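Local coordinates for uncharacterized protein (Capnocytophaga ochracea, PDB 4W9R) that is of unknown function but carries an esterase-family domain of the alpha/beta-hydrolase clan, followed by an all-helical region, at residues 34-39 with 64-69; 78-83 with 122-127; 148-153 with 183-188; 236-241 with 275-280; 251-256 with 291-296. One frame throughout, in Å; residues are numbered along the deposited sequence.

Interaction 1. Residues 34-39 with 64-69; sequences AYPLIV and PKCIVV
L37 and V69 meet across two adjacent parallel strands, with CD1 of L37 3.7 Å from CG2 of V69. CG of L37 stands anti to the backbone N (chi1 173°), and with chi2 near 60° CD1 nears the neighbouring strand. I67 shares this face of the sheet; its CG1 lies 3.9 Å from CB of Y35, and its CD1 approaches the tyrosine ring obliquely. Helix 91-110 covers this side, I107 touching both L37 and V69. I38 and V68 occupy the other face. Towards the start of the strands, CG of P36 rests 3.8 Å from SG of C66. The strands belong to the beta-alpha-beta unit of strand 35-40, helix 43-59 and strand 67-71, within the central sheet expected of an alpha/beta-hydrolase fold. Their parallel pairing uses three backbone bonds: I67 N to P36 O (3.0 Å), I38 N to I67 O (3.0 Å) and V69 N to I38 O (2.9 Å). At the polar end Y35 runs alongside K65, pointing the same way, and turns its ring edge to the lysine carbonyl, with CD1 3.3 Å from K65 O. The phenol OH is hydrogen-bonded to Q33 and T30, and K65 NZ makes long, weak ion pairs with E58 and E27.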
# COMPACT_ATOMS: atom_id res chain seq x y z
N ALA B 34 -15.16 21.35 -1.06
CA ALA B 34 -15.81 20.08 -0.75
C ALA B 34 -14.83 18.91 -0.86
O ALA B 34 -13.89 18.94 -1.66
CB ALA B 34 -17.00 19.86 -1.67
N TYR B 35 -15.07 17.87 -0.06
CA TYR B 35 -14.21 16.69 -0.07
C TYR B 35 -15.01 15.43 -0.36
O TYR B 35 -16.12 15.27 0.13
CB TYR B 35 -13.49 16.54 1.27
CG TYR B 35 -12.79 17.78 1.77
CD1 TYR B 35 -11.48 18.06 1.41
CD2 TYR B 35 -13.44 18.67 2.62
CE1 TYR B 35 -10.83 19.19 1.87
CE2 TYR B 35 -12.80 19.81 3.08
CZ TYR B 35 -11.50 20.06 2.70
OH TYR B 35 -10.86 21.19 3.16
N PRO B 36 -14.43 14.52 -1.15
CA PRO B 36 -15.03 13.20 -1.34
C PRO B 36 -14.92 12.37 -0.07
O PRO B 36 -13.94 12.50 0.65
CB PRO B 36 -14.20 12.59 -2.48
CG PRO B 36 -13.53 13.75 -3.14
CD PRO B 36 -13.28 14.73 -2.04
N LEU B 37 -15.92 11.54 0.20
CA LEU B 37 -15.94 10.73 1.41
C LEU B 37 -15.61 9.27 1.14
O LEU B 37 -16.15 8.67 0.21
CB LEU B 37 -17.31 10.83 2.10
CG LEU B 37 -17.55 9.91 3.30
CD1 LEU B 37 -16.55 10.20 4.40
CD2 LEU B 37 -18.98 10.06 3.81
N ILE B 38 -14.70 8.71 1.94
CA ILE B 38 -14.39 7.29 1.86
C ILE B 38 -14.67 6.62 3.20
O ILE B 38 -14.06 6.97 4.22
CB ILE B 38 -12.93 7.04 1.46
CG1 ILE B 38 -12.67 7.55 0.05
CG2 ILE B 38 -12.61 5.55 1.55
CD1 ILE B 38 -11.26 7.30 -0.44
N VAL B 39 -15.59 5.66 3.20
CA VAL B 39 -15.95 4.94 4.42
C VAL B 39 -15.24 3.58 4.48
O VAL B 39 -15.25 2.83 3.51
CB VAL B 39 -17.47 4.73 4.51
CG1 VAL B 39 -17.83 3.94 5.76
CG2 VAL B 39 -18.19 6.07 4.50
N PRO B 64 -7.60 14.44 -5.08
CA PRO B 64 -8.02 15.59 -4.27
C PRO B 64 -7.96 15.24 -2.79
O PRO B 64 -7.89 14.06 -2.45
CB PRO B 64 -9.46 15.82 -4.73
CG PRO B 64 -9.93 14.46 -5.13
CD PRO B 64 -8.73 13.79 -5.75
N LYS B 65 -7.97 16.25 -1.92
CA LYS B 65 -8.06 16.00 -0.49
C LYS B 65 -9.38 15.32 -0.17
O LYS B 65 -10.44 15.74 -0.64
CB LYS B 65 -7.91 17.31 0.30
CG LYS B 65 -6.53 17.94 0.22
CD LYS B 65 -6.50 19.27 0.95
CE LYS B 65 -5.12 19.91 0.90
NZ LYS B 65 -4.09 19.05 1.54
N CYS B 66 -9.33 14.27 0.64
CA CYS B 66 -10.52 13.50 0.96
C CYS B 66 -10.71 13.34 2.46
O CYS B 66 -9.76 13.46 3.24
CB CYS B 66 -10.46 12.11 0.31
SG CYS B 66 -10.55 12.14 -1.49
N ILE B 67 -11.95 13.08 2.87
CA ILE B 67 -12.25 12.76 4.25
C ILE B 67 -12.52 11.27 4.37
O ILE B 67 -13.34 10.72 3.64
CB ILE B 67 -13.45 13.56 4.78
CG1 ILE B 67 -13.11 15.05 4.85
CG2 ILE B 67 -13.88 13.06 6.14
CD1 ILE B 67 -14.20 15.91 5.45
N VAL B 68 -11.81 10.61 5.29
CA VAL B 68 -11.95 9.17 5.47
C VAL B 68 -12.57 8.86 6.83
O VAL B 68 -12.09 9.32 7.86
CB VAL B 68 -10.60 8.45 5.35
CG1 VAL B 68 -10.79 6.94 5.39
CG2 VAL B 68 -9.89 8.86 4.07
N VAL B 69 -13.64 8.08 6.82
CA VAL B 69 -14.31 7.69 8.05
C VAL B 69 -14.29 6.17 8.22
O VAL B 69 -14.91 5.45 7.44
CB VAL B 69 -15.77 8.18 8.09
CG1 VAL B 69 -16.47 7.67 9.33
CG2 VAL B 69 -15.82 9.69 8.02

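Interaction 2. Residues 78-83 with 122-127; sequences DVTVVE and SEEAGF
V79 straddles the first turn of helix 123-128, one methyl on each of two residues: CG1 lies 3.7 Å from CB of A125, and CG2 lies 3.8 Å from CB of E124. The helix follows directly on strand 116-122, and the sharp bend between them has the form of the nucleophile elbow of alpha/beta-hydrolases, with E123 at its apex in the unusual backbone conformation of such a residue (phi 57°, psi -130°). A glutamate thus appears to occupy the position that normally carries the nucleophile in this fold. Its carboxylate is tied down on both oxygens, OE1 receiving the hydroxyl of S122 from above the carboxylate plane, OE2 paired with K221 and N148. Beside V79, T80 and E124 lie side by side, pointing the same way, with OG1 of T80 3.6 Å from CG of E124. That hydroxyl is hydrogen-bonded to Q76 O, while the glutamate chain bends at chi2 (81°) and carries its carboxylate away from the loop. V81 faces the edge of the F127 ring, its CB 4.2 Å from CE2. F192 and Y131 add edge-to-face contacts to the same phenylalanine. Water 1, in the plane of that ring at its edge, accepts from V81 N at 2.7 Å and donates to E124 O at 3.1 Å.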
# COMPACT_ATOMS: atom_id res chain seq x y z
N ASP B 78 -22.63 -8.57 12.31
CA ASP B 78 -22.96 -7.28 11.69
C ASP B 78 -22.61 -7.25 10.21
O ASP B 78 -23.36 -6.73 9.40
CB ASP B 78 -22.24 -6.14 12.41
CG ASP B 78 -22.78 -5.88 13.80
OD1 ASP B 78 -23.95 -6.23 14.06
OD2 ASP B 78 -22.04 -5.31 14.63
N VAL B 79 -21.44 -7.79 9.86
CA VAL B 79 -20.95 -7.72 8.49
C VAL B 79 -21.22 -8.97 7.65
O VAL B 79 -20.84 -9.03 6.48
CB VAL B 79 -19.43 -7.46 8.47
CG1 VAL B 79 -19.13 -6.11 9.11
CG2 VAL B 79 -18.69 -8.57 9.19
N THR B 80 -21.88 -9.97 8.23
CA THR B 80 -22.05 -11.24 7.53
C THR B 80 -23.42 -11.43 6.91
O THR B 80 -24.45 -11.36 7.59
CB THR B 80 -21.78 -12.43 8.47
OG1 THR B 80 -20.44 -12.36 8.96
CG2 THR B 80 -21.96 -13.74 7.72
N VAL B 81 -23.43 -11.68 5.60
CA VAL B 81 -24.65 -12.02 4.88
C VAL B 81 -24.81 -13.54 4.85
O VAL B 81 -24.00 -14.25 4.26
CB VAL B 81 -24.63 -11.48 3.45
CG1 VAL B 81 -25.89 -11.90 2.70
CG2 VAL B 81 -24.49 -9.96 3.45
N VAL B 82 -25.86 -14.04 5.49
CA VAL B 82 -26.06 -15.48 5.63
C VAL B 82 -26.49 -16.13 4.31
O VAL B 82 -27.16 -15.50 3.49
CB VAL B 82 -27.10 -15.81 6.71
CG1 VAL B 82 -26.61 -15.33 8.07
CG2 VAL B 82 -28.45 -15.20 6.37
N GLU B 83 -26.09 -17.38 4.12
CA GLU B 83 -26.33 -18.09 2.87
C GLU B 83 -27.81 -18.39 2.68
O GLU B 83 -28.29 -18.48 1.55
CB GLU B 83 -25.52 -19.38 2.84
CG GLU B 83 -24.99 -19.76 1.46
CD GLU B 83 -26.03 -20.41 0.58
OE1 GLU B 83 -27.00 -20.98 1.12
OE2 GLU B 83 -25.88 -20.36 -0.66
N SER B 122 -13.37 -5.42 3.50
CA SER B 122 -12.73 -6.70 3.21
C SER B 122 -13.47 -7.86 3.88
O SER B 122 -14.24 -7.66 4.81
CB SER B 122 -11.27 -6.68 3.66
OG SER B 122 -11.16 -6.58 5.07
N GLU B 123 -13.21 -9.07 3.38
CA GLU B 123 -13.82 -10.30 3.90
C GLU B 123 -15.35 -10.23 3.86
O GLU B 123 -15.94 -9.91 2.83
CB GLU B 123 -13.33 -10.59 5.32
CG GLU B 123 -11.90 -11.11 5.39
CD GLU B 123 -10.85 -10.03 5.18
OE1 GLU B 123 -10.88 -9.03 5.92
OE2 GLU B 123 -10.01 -10.19 4.27
N GLU B 124 -15.99 -10.55 4.99
CA GLU B 124 -17.45 -10.56 5.05
C GLU B 124 -18.03 -9.18 4.75
O GLU B 124 -19.00 -9.06 4.00
CB GLU B 124 -17.93 -11.04 6.43
CG GLU B 124 -17.69 -12.52 6.70
CD GLU B 124 -16.27 -12.81 7.15
OE1 GLU B 124 -15.51 -11.85 7.40
OE2 GLU B 124 -15.91 -14.01 7.25
N ALA B 125 -17.44 -8.15 5.35
CA ALA B 125 -17.87 -6.78 5.10
C ALA B 125 -17.65 -6.40 3.63
O ALA B 125 -18.41 -5.61 3.06
CB ALA B 125 -17.13 -5.81 6.01
N GLY B 126 -16.61 -6.97 3.03
CA GLY B 126 -16.31 -6.74 1.63
C GLY B 126 -17.43 -7.21 0.72
O GLY B 126 -17.73 -6.59 -0.29
N PHE B 127 -18.05 -8.33 1.09
CA PHE B 127 -19.19 -8.84 0.34
C PHE B 127 -20.46 -8.08 0.68
O PHE B 127 -21.31 -7.86 -0.18
CB PHE B 127 -19.38 -10.34 0.60
CG PHE B 127 -20.52 -10.94 -0.17
CD1 PHE B 127 -20.42 -11.10 -1.55
CD2 PHE B 127 -21.67 -11.36 0.46
CE1 PHE B 127 -21.46 -11.65 -2.27
CE2 PHE B 127 -22.72 -11.91 -0.26
CZ PHE B 127 -22.61 -12.06 -1.63
O HOH W 1 -21.24 -11.23 4.10

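Interaction 3. Residues 148-153 with 183-188; sequences NPVALP and KVVYDK
V185 presses one branch into the corner where N148, P149 and V150 leave the sheet. Its CG1 stands anti to the backbone N (chi1 174°) and reaches P149 O at 3.7 Å and OD1 of N148 at 4.0 Å, with CG2 of V150 slightly farther off. The asparagine side chain crosses the valine at about a right angle; its OD1 is hydrogen-bonded to N182. Here the loop after strand 143-149 packs on the first turns of helix 183-196, which follows the next strand of the sheet, 171-180, in the alternating beta-alpha order of the hydrolase-like domain. K188 covers V150, A151 and P153. Its aliphatic chain runs beside V150 in the same direction and bends at chi3 (-62°), setting NZ 3.9 Å from CG1 of that valine. CD of K188 lies 4.2 Å from A151 O. With K188 cut back to an alanine, V150 and A151 are likely to lose this cover, opening a gap between loop and helix. CG of P153 sits 3.9 Å from K188 O. Between the two backbones, water 2 donates to P149 O (2.8 Å) and V185 O (2.7 Å), and accepts from A151 N at 2.9 Å.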
# COMPACT_ATOMS: atom_id res chain seq x y z
N ASN B 148 -10.94 -9.16 -1.10
CA ASN B 148 -11.03 -10.52 -0.59
C ASN B 148 -12.39 -10.81 0.05
O ASN B 148 -12.46 -11.15 1.23
CB ASN B 148 -9.91 -10.79 0.41
CG ASN B 148 -9.88 -12.24 0.88
OD1 ASN B 148 -9.96 -13.16 0.07
ND2 ASN B 148 -9.79 -12.43 2.19
N PRO B 149 -13.48 -10.67 -0.72
CA PRO B 149 -14.78 -10.89 -0.09
C PRO B 149 -15.04 -12.36 0.19
O PRO B 149 -14.55 -13.22 -0.54
CB PRO B 149 -15.76 -10.35 -1.13
CG PRO B 149 -15.08 -10.61 -2.42
CD PRO B 149 -13.61 -10.40 -2.16
N VAL B 150 -15.80 -12.65 1.24
CA VAL B 150 -16.35 -13.99 1.41
C VAL B 150 -17.73 -13.96 0.80
O VAL B 150 -18.65 -13.37 1.37
CB VAL B 150 -16.43 -14.39 2.89
CG1 VAL B 150 -16.94 -15.82 3.03
CG2 VAL B 150 -15.07 -14.24 3.56
N ALA B 151 -17.90 -14.61 -0.35
CA ALA B 151 -19.10 -14.37 -1.14
C ALA B 151 -20.13 -15.48 -1.10
O ALA B 151 -19.90 -16.55 -0.54
CB ALA B 151 -18.70 -14.08 -2.58
N LEU B 152 -21.26 -15.21 -1.74
CA LEU B 152 -22.27 -16.21 -2.04
C LEU B 152 -22.41 -16.32 -3.55
O LEU B 152 -22.93 -15.40 -4.19
CB LEU B 152 -23.61 -15.84 -1.40
CG LEU B 152 -23.55 -15.49 0.09
CD1 LEU B 152 -24.92 -15.06 0.60
CD2 LEU B 152 -23.02 -16.67 0.90
N PRO B 153 -21.94 -17.43 -4.13
CA PRO B 153 -21.98 -17.62 -5.58
C PRO B 153 -23.38 -17.48 -6.18
O PRO B 153 -23.51 -16.96 -7.29
CB PRO B 153 -21.45 -19.05 -5.76
CG PRO B 153 -20.53 -19.23 -4.60
CD PRO B 153 -21.17 -18.49 -3.46
N LYS B 183 -8.04 -21.03 -0.44
CA LYS B 183 -8.69 -21.78 -1.52
C LYS B 183 -10.22 -21.89 -1.45
O LYS B 183 -10.90 -21.70 -2.46
CB LYS B 183 -8.11 -23.20 -1.60
CG LYS B 183 -8.63 -23.99 -2.79
CD LYS B 183 -7.99 -25.36 -2.87
CE LYS B 183 -8.43 -26.08 -4.14
NZ LYS B 183 -9.91 -26.17 -4.25
N VAL B 184 -10.76 -22.19 -0.28
CA VAL B 184 -12.21 -22.26 -0.12
C VAL B 184 -12.87 -20.92 -0.43
O VAL B 184 -13.80 -20.84 -1.23
CB VAL B 184 -12.61 -22.71 1.30
CG1 VAL B 184 -14.10 -22.50 1.53
CG2 VAL B 184 -12.22 -24.16 1.53
N VAL B 185 -12.36 -19.86 0.21
CA VAL B 185 -12.85 -18.51 0.00
C VAL B 185 -12.60 -18.03 -1.43
O VAL B 185 -13.47 -17.43 -2.06
CB VAL B 185 -12.19 -17.52 0.98
CG1 VAL B 185 -12.60 -16.09 0.67
CG2 VAL B 185 -12.55 -17.88 2.41
N TYR B 186 -11.40 -18.31 -1.93
CA TYR B 186 -11.00 -17.89 -3.26
C TYR B 186 -11.91 -18.45 -4.35
O TYR B 186 -12.32 -17.72 -5.26
CB TYR B 186 -9.55 -18.32 -3.53
CG TYR B 186 -9.08 -18.07 -4.94
CD1 TYR B 186 -8.71 -16.80 -5.36
CD2 TYR B 186 -8.99 -19.11 -5.86
CE1 TYR B 186 -8.26 -16.57 -6.65
CE2 TYR B 186 -8.55 -18.89 -7.15
CZ TYR B 186 -8.19 -17.62 -7.54
OH TYR B 186 -7.75 -17.40 -8.83
N ASP B 187 -12.23 -19.73 -4.25
CA ASP B 187 -13.08 -20.38 -5.25
C ASP B 187 -14.48 -19.77 -5.27
O ASP B 187 -15.04 -19.53 -6.34
CB ASP B 187 -13.18 -21.88 -4.98
CG ASP B 187 -11.90 -22.62 -5.34
OD1 ASP B 187 -11.14 -22.11 -6.20
OD2 ASP B 187 -11.65 -23.69 -4.76
N LYS B 188 -15.04 -19.52 -4.09
CA LYS B 188 -16.36 -18.92 -3.99
C LYS B 188 -16.36 -17.51 -4.58
O LYS B 188 -17.35 -17.09 -5.19
CB LYS B 188 -16.83 -18.88 -2.53
CG LYS B 188 -17.11 -20.25 -1.94
CD LYS B 188 -17.85 -20.17 -0.62
CE LYS B 188 -17.04 -19.43 0.43
NZ LYS B 188 -17.76 -19.35 1.73
O HOH W 2 -15.45 -15.69 -1.39

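Interaction 4. Residues 236-241 with 275-280; sequences YKPIGG and VPILND
I239 and D280 bring their backbones to a CA-CA separation of 5.8 Å, where the chain after helix 217-232, leaving the hydrolase-like domain, passes the first turn of helix 278-290 in the helical region. The side chains of that turn grip the isoleucine peptide groups. OD1 of D280 accepts I239 N at 3.0 Å in an almost straight bond (172° at the hydrogen), the donor arriving on the syn side and 27° out of the carboxylate plane. N279 holds the other end of the same residue: its ND2 donates to I239 O at 3.1 Å and also to OD1 of D280 at 3.1 Å, both partners lying close to the plane of the amide. With CG anti to the backbone N (chi1 175°), the asparagine reaches out to I239 O, with D280 OD1 beside it, and the two bonds fix the rotation of its amide. I239 crosses D280 obliquely, CG1 of I239 3.4 Å from OD1 of D280. Beside this polar group, CB of P238 packs 3.7 Å from CD1 of I277, the N-cap residue. The second carboxylate oxygen, OD2, is hydrogen-bonded to Y263 OH, which also reaches I277 N, and a water lies between OD2 and K237 O. K262 packs on I239 and D280, and its NZ is hydrogen-bonded to K237 O. A buried carboxylate with two N-H donors on one oxygen and a tyrosine hydroxyl on the other, in a helix's first turn, is likely to be stabilised as the anion, while the N-H and the C=O of I239 each have a side-chain partner.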
# COMPACT_ATOMS: atom_id res chain seq x y z
N TYR B 236 -8.26 12.86 -12.23
CA TYR B 236 -7.71 14.00 -11.52
C TYR B 236 -6.24 14.23 -11.85
O TYR B 236 -5.71 15.32 -11.66
CB TYR B 236 -7.87 13.81 -10.01
CG TYR B 236 -7.59 15.03 -9.16
CD1 TYR B 236 -6.31 15.28 -8.67
CD2 TYR B 236 -8.60 15.93 -8.84
CE1 TYR B 236 -6.05 16.40 -7.90
CE2 TYR B 236 -8.34 17.05 -8.07
CZ TYR B 236 -7.06 17.27 -7.60
OH TYR B 236 -6.81 18.38 -6.83
N LYS B 237 -5.59 13.18 -12.37
CA LYS B 237 -4.16 13.24 -12.68
C LYS B 237 -3.82 14.37 -13.65
O LYS B 237 -4.63 14.73 -14.50
CB LYS B 237 -3.69 11.90 -13.27
CG LYS B 237 -3.48 10.79 -12.26
CD LYS B 237 -2.86 9.57 -12.93
CE LYS B 237 -2.67 8.42 -11.94
NZ LYS B 237 -3.97 7.88 -11.45
N PRO B 238 -2.61 14.94 -13.51
CA PRO B 238 -2.11 15.94 -14.45
C PRO B 238 -1.95 15.36 -15.85
O PRO B 238 -1.87 14.14 -16.00
CB PRO B 238 -0.75 16.33 -13.87
CG PRO B 238 -0.84 15.97 -12.42
CD PRO B 238 -1.69 14.73 -12.38
N ILE B 239 -1.91 16.22 -16.86
CA ILE B 239 -1.75 15.76 -18.24
C ILE B 239 -0.28 15.44 -18.50
O ILE B 239 0.59 16.31 -18.38
CB ILE B 239 -2.24 16.80 -19.25
CG1 ILE B 239 -3.70 17.17 -18.97
CG2 ILE B 239 -2.09 16.28 -20.67
CD1 ILE B 239 -4.25 18.23 -19.90
N GLY B 240 -0.01 14.19 -18.87
CA GLY B 240 1.35 13.73 -19.09
C GLY B 240 1.83 13.99 -20.50
O GLY B 240 1.04 14.32 -21.39
N GLY B 241 3.14 13.85 -20.71
CA GLY B 241 3.75 14.08 -22.01
C GLY B 241 3.21 13.15 -23.08
O GLY B 241 3.00 13.56 -24.22
N VAL B 275 -9.00 23.72 -9.50
CA VAL B 275 -8.33 24.85 -10.12
C VAL B 275 -7.30 24.31 -11.10
O VAL B 275 -6.46 23.49 -10.73
CB VAL B 275 -7.64 25.75 -9.08
CG1 VAL B 275 -6.89 26.88 -9.77
CG2 VAL B 275 -8.66 26.30 -8.10
N PRO B 276 -7.36 24.77 -12.36
CA PRO B 276 -6.45 24.27 -13.39
C PRO B 276 -4.99 24.51 -13.03
O PRO B 276 -4.61 25.63 -12.67
CB PRO B 276 -6.84 25.07 -14.63
CG PRO B 276 -8.26 25.47 -14.39
CD PRO B 276 -8.36 25.70 -12.91
N ILE B 277 -4.19 23.46 -13.11
CA ILE B 277 -2.77 23.54 -12.79
C ILE B 277 -1.98 24.07 -13.98
O ILE B 277 -2.34 23.83 -15.14
CB ILE B 277 -2.21 22.18 -12.35
CG1 ILE B 277 -2.48 21.12 -13.42
CG2 ILE B 277 -2.83 21.76 -11.03
CD1 ILE B 277 -1.95 19.75 -13.07
N LEU B 278 -0.91 24.81 -13.69
CA LEU B 278 -0.08 25.44 -14.72
C LEU B 278 0.39 24.46 -15.79
O LEU B 278 0.49 24.81 -16.96
CB LEU B 278 1.12 26.12 -14.07
CG LEU B 278 1.94 27.04 -14.98
CD1 LEU B 278 1.07 28.16 -15.52
CD2 LEU B 278 3.14 27.60 -14.23
N ASN B 279 0.66 23.22 -15.37
CA ASN B 279 1.07 22.17 -16.29
C ASN B 279 -0.00 21.89 -17.34
O ASN B 279 0.30 21.78 -18.54
CB ASN B 279 1.39 20.89 -15.52
CG ASN B 279 1.70 19.72 -16.43
OD1 ASN B 279 2.84 19.55 -16.88
ND2 ASN B 279 0.70 18.89 -16.70
N ASP B 280 -1.25 21.78 -16.90
CA ASP B 280 -2.36 21.49 -17.79
C ASP B 280 -2.68 22.67 -18.71
O ASP B 280 -3.07 22.49 -19.86
CB ASP B 280 -3.60 21.10 -16.99
CG ASP B 280 -3.50 19.70 -16.40
OD1 ASP B 280 -2.40 19.12 -16.45
OD2 ASP B 280 -4.53 19.19 -15.90
O HOH W 3 -5.03 17.65 -13.69

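Interaction 5. Residues 251-256 with 291-296; sequences LETGIY and SQDWES
S291 opens the contact with its CB 3.5 Å from L251 O, against the backbone that leads into helix 255-270. Its OG, placed between the backbone N and the carbonyl carbon (chi1 67°), turns back to donate to A287 O of the preceding helix. Q292, with positive phi, is the C-prime residue of the Schellman motif that ends helix 278-290. D293 follows as N-cap of helix 294-306. Its CB rests 3.5 Å from E252 O, and OD1 takes a weak capping bond from E295 N. The other oxygen, OD2, receives the hydroxyl of S296 on its syn side and accepts a hydrogen bond from water 4 at 2.9 Å; that water in turn accepts G254 N at 2.8 Å. S296, in the first turn of helix 294-306, meets the start of helix 255-270. Its OG accepts Y256 N at 3.2 Å in a nearly straight bond (172°), with I255 N adding a weaker one, and its CB lies 3.6 Å from CB of Y256. Loss of the hydroxyl, as with an alanine at S296, would probably leave Y256 N without this acceptor and D293 OD2 without its hydroxyl partner, setting the carboxylate freer to turn. One serine thus joins the N-terminal turns of two helices, beside a Schellman motif followed at once by an N-cap, consistent with a tight alpha-alpha connection between helices 278-290 and 294-306.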
# COMPACT_ATOMS: atom_id res chain seq x y z
N LEU B 251 -4.85 16.88 -32.29
CA LEU B 251 -6.07 17.63 -32.56
C LEU B 251 -5.77 18.87 -33.40
O LEU B 251 -4.89 19.67 -33.06
CB LEU B 251 -6.75 18.05 -31.25
CG LEU B 251 -7.35 16.95 -30.37
CD1 LEU B 251 -7.98 17.56 -29.13
CD2 LEU B 251 -8.38 16.14 -31.15
N GLU B 252 -6.50 19.02 -34.50
CA GLU B 252 -6.39 20.22 -35.33
C GLU B 252 -7.20 21.37 -34.72
O GLU B 252 -6.75 22.52 -34.72
CB GLU B 252 -6.86 19.92 -36.75
CG GLU B 252 -6.03 18.85 -37.45
CD GLU B 252 -6.61 18.44 -38.79
OE1 GLU B 252 -7.72 18.90 -39.12
OE2 GLU B 252 -5.95 17.67 -39.51
N THR B 253 -8.38 21.05 -34.22
CA THR B 253 -9.23 22.03 -33.54
C THR B 253 -9.81 21.45 -32.26
O THR B 253 -9.56 20.29 -31.93
CB THR B 253 -10.38 22.52 -34.44
OG1 THR B 253 -11.16 21.39 -34.87
CG2 THR B 253 -9.85 23.26 -35.66
N GLY B 254 -10.59 22.25 -31.54
CA GLY B 254 -11.23 21.81 -30.31
C GLY B 254 -10.25 21.44 -29.21
O GLY B 254 -10.52 20.56 -28.40
N ILE B 255 -9.12 22.13 -29.17
CA ILE B 255 -8.07 21.84 -28.20
C ILE B 255 -8.44 22.35 -26.81
O ILE B 255 -8.20 21.67 -25.81
CB ILE B 255 -6.73 22.44 -28.65
CG1 ILE B 255 -6.26 21.76 -29.93
CG2 ILE B 255 -5.68 22.29 -27.56
CD1 ILE B 255 -4.85 22.10 -30.32
N TYR B 256 -9.01 23.55 -26.75
CA TYR B 256 -9.49 24.09 -25.48
C TYR B 256 -10.54 23.17 -24.87
O TYR B 256 -10.60 22.99 -23.65
CB TYR B 256 -10.07 25.49 -25.66
CG TYR B 256 -11.00 25.89 -24.53
CD1 TYR B 256 -10.50 26.29 -23.30
CD2 TYR B 256 -12.38 25.87 -24.70
CE1 TYR B 256 -11.34 26.65 -22.27
CE2 TYR B 256 -13.23 26.23 -23.68
CZ TYR B 256 -12.71 26.62 -22.46
OH TYR B 256 -13.55 26.98 -21.43
N SER B 291 -0.92 23.53 -33.66
CA SER B 291 -1.96 23.32 -34.67
C SER B 291 -2.52 24.64 -35.19
O SER B 291 -3.40 24.65 -36.05
CB SER B 291 -3.09 22.47 -34.10
OG SER B 291 -3.78 23.17 -33.08
N GLN B 292 -2.00 25.74 -34.66
CA GLN B 292 -2.43 27.09 -35.03
C GLN B 292 -3.93 27.30 -34.90
O GLN B 292 -4.53 28.03 -35.70
CB GLN B 292 -1.99 27.43 -36.46
CG GLN B 292 -0.50 27.64 -36.64
CD GLN B 292 0.20 26.42 -37.19
OE1 GLN B 292 -0.44 25.42 -37.52
NE2 GLN B 292 1.52 26.49 -37.30
N ASP B 293 -4.55 26.69 -33.90
CA ASP B 293 -5.97 26.90 -33.69
C ASP B 293 -6.15 28.03 -32.69
O ASP B 293 -5.92 27.86 -31.49
CB ASP B 293 -6.63 25.61 -33.19
CG ASP B 293 -8.01 25.83 -32.61
OD1 ASP B 293 -8.75 26.68 -33.14
OD2 ASP B 293 -8.35 25.14 -31.62
N TRP B 294 -6.59 29.18 -33.18
CA TRP B 294 -6.61 30.38 -32.36
C TRP B 294 -7.94 30.61 -31.67
O TRP B 294 -8.04 31.47 -30.79
CB TRP B 294 -6.25 31.60 -33.22
CG TRP B 294 -4.99 31.41 -34.01
CD1 TRP B 294 -4.85 31.52 -35.37
CD2 TRP B 294 -3.69 31.07 -33.51
NE1 TRP B 294 -3.55 31.28 -35.74
CE2 TRP B 294 -2.82 31.00 -34.61
CE3 TRP B 294 -3.18 30.82 -32.23
CZ2 TRP B 294 -1.47 30.69 -34.48
CZ3 TRP B 294 -1.84 30.51 -32.10
CH2 TRP B 294 -1.00 30.45 -33.22
N GLU B 295 -8.95 29.84 -32.03
CA GLU B 295 -10.25 30.01 -31.41
C GLU B 295 -10.20 29.43 -30.00
O GLU B 295 -10.88 29.91 -29.10
CB GLU B 295 -11.35 29.34 -32.25
CG GLU B 295 -12.72 29.99 -32.10
CD GLU B 295 -12.74 31.45 -32.55
OE1 GLU B 295 -11.94 31.81 -33.44
OE2 GLU B 295 -13.54 32.23 -32.00
N SER B 296 -9.37 28.41 -29.83
CA SER B 296 -9.15 27.81 -28.52
C SER B 296 -8.39 28.76 -27.61
O SER B 296 -8.60 28.77 -26.40
CB SER B 296 -8.39 26.48 -28.66
OG SER B 296 -9.19 25.49 -29.28
O HOH W 4 -11.19 24.91 -31.94

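Interactions 1, 2 and 3 follow one another along the hydrolase-like domain, and interactions 4 and 5 interlock after it. Interaction 1 lies within the central sheet; interactions 2 and 3, about 11 Å apart between centres, sit together where strands 116-122 and 143-149 end, and touch through F127 packing on the 148-153 loop. Interaction 4 lies across the chain's centre, about 40 Å between centres from interactions 2 and 3, yet P64 of interaction 1 packs on Y236. Interactions 4 and 5, about 18 Å apart between centres, alternate in sequence, and their helices 255-270, 278-290 and 294-306 are consecutive. Interaction 4 ties the helical region to the chain leaving the domain; interaction 5 joins two helix starts within that region.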